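Colicin-M immunity protein (Escherichia coli, PDB 4AEQ) protects Escherichia coli cells that carry the colicin M plasmid against killing by colicin M, and forms a domain-swapped dimer. Local coordinates at residues A[14-17]-A[18-21]. Numbering follows the deposited sequence.
Sequences QVSD and EQAR
A capping box formed by Ser-16 and Gln-19 starts the long helix 17-42 of this YebF/Cmi-family domain. Ser-16 is the N-cap: its OG accepts the Gln-19 backbone N at 3.2 Å, the side-chain bond that closes the first turn. OG stands between its own backbone N and carbonyl carbon (chi1 71°), which aims it at that amide. Gln-19 answers in the reverse direction. Its side chain leaves CB with CG beside the backbone N (chi1 -74°) and then runs extended back past the cap, CG lying 3.4 Å from Ser-16 OG. There Gln-19 OE1 accepts from Ser-16 N at 2.9 Å, nearly straight at 172° and on a lone pair in the carbonyl plane. The other branch of the amide, NE2, donates to a water that in turn donates to Gln-14 O, so both ends of the flat group are engaged and its rotation is set. Backbone bonds take over from here, Ala-20 N to Ser-16 O and Arg-21 N to Asp-17 O, both 2.9 Å. On the buried side Val-15 CG1 rests on Ala-20 CB at 3.8 Å, and both residues pack on Leu-67 of the second subunit. Asp-17 OD2 and Arg-21 NH1 are opposite in charge yet stay 4.4 Å apart, with a water joining OD2 weakly to NH2. Their stronger partners belong to the second subunit: Arg-56 forms a salt bridge with Asp-17, and the Glu-52 carbonyl accepts from Arg-21. One reciprocal bond thus satisfies the early helix amide of Gln-19, the other the cap residue's N-H; together they tie the loop leading into the helix to its first turn, while the Asp-17 carboxylate would probably also interact favourably with the helix dipole as it joins the subunits.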
# COMPACT_ATOMS: atom_id res chain seq x y z
N GLN A 14 19.78 -7.56 6.01
CA GLN A 14 19.45 -8.52 7.05
C GLN A 14 18.25 -9.38 6.66
O GLN A 14 17.86 -10.29 7.40
CB GLN A 14 19.18 -7.79 8.37
CG GLN A 14 20.36 -6.95 8.84
CD GLN A 14 20.01 -6.08 10.03
OE1 GLN A 14 18.89 -5.58 10.15
NE2 GLN A 14 20.97 -5.91 10.93
N VAL A 15 17.68 -9.10 5.50
CA VAL A 15 16.50 -9.82 5.03
C VAL A 15 16.86 -10.82 3.95
O VAL A 15 17.33 -10.44 2.88
CB VAL A 15 15.43 -8.85 4.48
CG1 VAL A 15 14.25 -9.63 3.90
CG2 VAL A 15 14.96 -7.91 5.57
N SER A 16 16.65 -12.10 4.23
CA SER A 16 16.92 -13.15 3.24
C SER A 16 15.85 -13.16 2.15
O SER A 16 14.76 -12.62 2.34
CB SER A 16 16.98 -14.52 3.92
OG SER A 16 15.69 -14.93 4.35
N ASP A 17 16.18 -13.76 1.01
CA ASP A 17 15.21 -13.90 -0.08
C ASP A 17 13.92 -14.54 0.41
O ASP A 17 12.83 -14.15 0.00
CB ASP A 17 15.81 -14.72 -1.22
CG ASP A 17 16.75 -13.92 -2.10
OD1 ASP A 17 17.04 -12.75 -1.77
OD2 ASP A 17 17.19 -14.46 -3.14
N GLU A 18 14.04 -15.53 1.29
CA GLU A 18 12.89 -16.25 1.81
C GLU A 18 12.00 -15.37 2.69
O GLU A 18 10.77 -15.40 2.59
CB GLU A 18 13.34 -17.50 2.57
CG GLU A 18 12.24 -18.51 2.83
CD GLU A 18 11.51 -18.26 4.13
OE1 GLU A 18 11.94 -17.36 4.89
OE2 GLU A 18 10.50 -18.95 4.40
N GLN A 19 12.64 -14.59 3.56
CA GLN A 19 11.92 -13.63 4.41
C GLN A 19 11.21 -12.59 3.57
O GLN A 19 10.05 -12.25 3.83
CB GLN A 19 12.88 -12.92 5.36
CG GLN A 19 13.38 -13.77 6.51
CD GLN A 19 14.43 -13.07 7.34
OE1 GLN A 19 15.47 -12.65 6.83
NE2 GLN A 19 14.17 -12.93 8.64
N ALA A 20 11.91 -12.07 2.56
CA ALA A 20 11.34 -11.07 1.67
C ALA A 20 10.13 -11.63 0.93
O ALA A 20 9.10 -10.97 0.83
CB ALA A 20 12.39 -10.58 0.68
N ARG A 21 10.27 -12.84 0.41
CA ARG A 21 9.17 -13.48 -0.31
C ARG A 21 7.97 -13.70 0.60
O ARG A 21 6.83 -13.49 0.19
CB ARG A 21 9.61 -14.80 -0.94
CG ARG A 21 10.61 -14.63 -2.08
CD ARG A 21 10.78 -15.92 -2.87
NE ARG A 21 11.42 -15.68 -4.16
CZ ARG A 21 12.66 -16.05 -4.46
NH1 ARG A 21 13.40 -16.69 -3.56
NH2 ARG A 21 13.16 -15.78 -5.66
O HOH W 1 15.94 -10.55 9.49
O HOH W 2 15.97 -15.52 -6.09